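Local atomic coordinates of transcriptional regulator Tm0710 (Thermotoga maritima, PDB entry 2A61), a protein that probably binds DNA as a dimeric transcriptional regulator of the MarR family, through winged helix-turn-helix domains. Residues F36-K41 and T65-R70. Residues are numbered along the deposited sequence; the frame is centred on the assembly and turned at random.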
loop_
_atom_site.group_PDB
_atom_site.type_symbol
_atom_site.label_atom_id
_atom_site.label_comp_id
_atom_site.label_asym_id
_atom_site.label_seq_id
_atom_site.Cartn_x
_atom_site.Cartn_y
_atom_site.Cartn_z
ATOM N N PHE A 36 11.689 -0.318 1.036
ATOM C CA PHE A 36 10.878 -0.557 2.223
ATOM C C PHE A 36 9.850 -1.689 2.034
ATOM O O PHE A 36 9.613 -2.480 2.943
ATOM C CB PHE A 36 10.134 0.734 2.632
ATOM C CG PHE A 36 9.276 0.570 3.842
ATOM C CD1 PHE A 36 9.850 0.313 5.083
ATOM C CD2 PHE A 36 7.896 0.682 3.754
ATOM C CE1 PHE A 36 9.036 0.152 6.216
ATOM C CE2 PHE A 36 7.099 0.520 4.885
ATOM C CZ PHE A 36 7.686 0.256 6.098
ATOM N N ASP A 37 9.248 -1.746 0.850
ATOM C CA ASP A 37 8.314 -2.826 0.509
ATOM C C ASP A 37 8.977 -4.227 0.609
ATOM O O ASP A 37 8.335 -5.185 1.061
ATOM C CB ASP A 37 7.758 -2.632 -0.893
ATOM C CG ASP A 37 6.723 -1.509 -0.991
ATOM O OD1 ASP A 37 6.002 -1.185 -0.003
ATOM O OD2 ASP A 37 6.663 -0.931 -2.104
ATOM N N ILE A 38 10.235 -4.339 0.166
ATOM C CA ILE A 38 11.023 -5.567 0.392
ATOM C C ILE A 38 11.223 -5.828 1.886
ATOM O O ILE A 38 11.016 -6.954 2.359
ATOM C CB ILE A 38 12.411 -5.500 -0.272
ATOM C CG1 ILE A 38 12.258 -5.467 -1.807
ATOM C CG2 ILE A 38 13.312 -6.600 0.248
ATOM C CD1 ILE A 38 13.535 -5.100 -2.497
ATOM N N LEU A 39 11.621 -4.801 2.625
ATOM C CA LEU A 39 11.919 -4.986 4.058
ATOM C C LEU A 39 10.690 -5.344 4.849
ATOM O O LEU A 39 10.755 -6.228 5.716
ATOM C CB LEU A 39 12.523 -3.743 4.695
ATOM C CG LEU A 39 13.945 -3.320 4.412
ATOM C CD1 LEU A 39 14.209 -1.956 5.103
ATOM C CD2 LEU A 39 14.904 -4.381 4.935
ATOM N N GLN A 40 9.567 -4.654 4.582
ATOM C CA GLN A 40 8.335 -4.937 5.321
ATOM C C GLN A 40 7.701 -6.285 4.997
ATOM O O GLN A 40 7.154 -6.910 5.883
ATOM C CB GLN A 40 7.313 -3.779 5.266
ATOM C CG GLN A 40 6.589 -3.611 3.997
ATOM C CD GLN A 40 5.362 -2.682 4.143
ATOM O OE1 GLN A 40 4.873 -2.135 3.160
ATOM N NE2 GLN A 40 4.871 -2.521 5.370
ATOM N N LYS A 41 7.826 -6.732 3.749
ATOM C CA LYS A 41 7.417 -8.079 3.357
ATOM C C LYS A 41 8.170 -9.172 4.109
ATOM O O LYS A 41 7.543 -10.118 4.613
ATOM C CB LYS A 41 7.584 -8.263 1.860
ATOM C CG LYS A 41 7.169 -9.617 1.336
ATOM C CD LYS A 41 5.721 -10.037 1.742
ATOM C CE LYS A 41 4.619 -9.080 1.246
ATOM N NZ LYS A 41 3.190 -9.428 1.699
ATOM N N THR A 65 17.860 -6.949 -7.617
ATOM C CA THR A 65 19.268 -7.088 -7.283
ATOM C C THR A 65 19.829 -5.781 -6.835
ATOM O O THR A 65 20.503 -5.741 -5.835
ATOM C CB THR A 65 20.141 -7.623 -8.462
ATOM O OG1 THR A 65 19.616 -8.878 -8.887
ATOM C CG2 THR A 65 21.588 -7.829 -8.008
ATOM N N GLY A 66 19.556 -4.696 -7.567
ATOM C CA GLY A 66 20.046 -3.359 -7.154
ATOM C C GLY A 66 19.530 -2.874 -5.804
ATOM O O GLY A 66 20.298 -2.334 -4.973
ATOM N N LEU A 67 18.224 -3.056 -5.582
ATOM C CA LEU A 67 17.596 -2.710 -4.322
ATOM C C LEU A 67 18.146 -3.487 -3.119
ATOM O O LEU A 67 18.371 -2.906 -2.083
ATOM C CB LEU A 67 16.045 -2.878 -4.398
ATOM C CG LEU A 67 15.283 -2.106 -5.505
ATOM C CD1 LEU A 67 13.869 -2.651 -5.680
ATOM C CD2 LEU A 67 15.243 -0.575 -5.163
ATOM N N VAL A 68 18.252 -4.815 -3.260
ATOM C CA VAL A 68 18.698 -5.730 -2.192
ATOM C C VAL A 68 20.193 -5.504 -1.871
ATOM O O VAL A 68 20.590 -5.493 -0.720
ATOM C CB VAL A 68 18.406 -7.175 -2.610
ATOM C CG1 VAL A 68 19.156 -8.177 -1.730
ATOM C CG2 VAL A 68 16.834 -7.427 -2.576
ATOM N N LYS A 69 20.997 -5.332 -2.904
ATOM C CA LYS A 69 22.464 -5.110 -2.738
ATOM C C LYS A 69 22.779 -3.928 -1.819
ATOM O O LYS A 69 23.692 -3.992 -0.998
ATOM C CB LYS A 69 23.068 -4.867 -4.120
ATOM C CG LYS A 69 24.521 -4.461 -4.177
ATOM C CD LYS A 69 24.996 -4.345 -5.632
ATOM C CE LYS A 69 24.283 -3.198 -6.400
ATOM N NZ LYS A 69 24.658 -3.144 -7.838
ATOM N N ARG A 70 22.008 -2.847 -1.967
ATOM C CA ARG A 70 22.156 -1.660 -1.099
ATOM C C ARG A 70 21.670 -1.956 0.315
ATOM O O ARG A 70 22.284 -1.558 1.277
ATOM C CB ARG A 70 21.311 -0.524 -1.615
ATOM C CG ARG A 70 21.970 0.401 -2.613
ATOM C CD ARG A 70 20.971 1.620 -2.745
ATOM N NE ARG A 70 20.087 1.300 -3.837
ATOM C CZ ARG A 70 18.945 1.896 -4.120
ATOM N NH1 ARG A 70 18.470 2.872 -3.363
ATOM N NH2 ARG A 70 18.300 1.492 -5.184
#
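A 2.7 Å hydrogen bond from Gln40 N to Phe36 O closes the helical turn from which Ile38 reaches across to Leu67 and Val68. The contact itself is wholly apolar and rests on one methyl group, Ile38 CD1. Ile38 CD1 lies 3.9 Å from Leu67 CB and 4.0 Å from Leu67 CD1, so it sits against the root and one branch of the leucine, with the two side chains crossing at a slant. Ile38 CD1 also meets a single branch of Val68, CG2, at 4.0 Å. The bond from CA to CB of Ile38 heads toward the facing helix; CG1 stands opposite the carbonyl carbon (chi1 -66°) and the chain then runs on extended to CD1 (chi2 167°). Within segments 36-41 and 65-70 the nearest CA atoms, those of Ile38 and Val68, are 8.1 Å apart. All three side chains are buried, and Leu57 of helix 50-57 touches both Ile38 and Leu67, making a small three-helix core. Leu67 also packs on Gly58 of the second subunit. Helix 61-73 follows helix 50-57 and precedes the antiparallel strands 77-82 and 88-93, the order expected of a recognition helix and wing; its packing on helix 33-45 belongs to the hydrophobic core of the MarR winged helix-turn-helix domain.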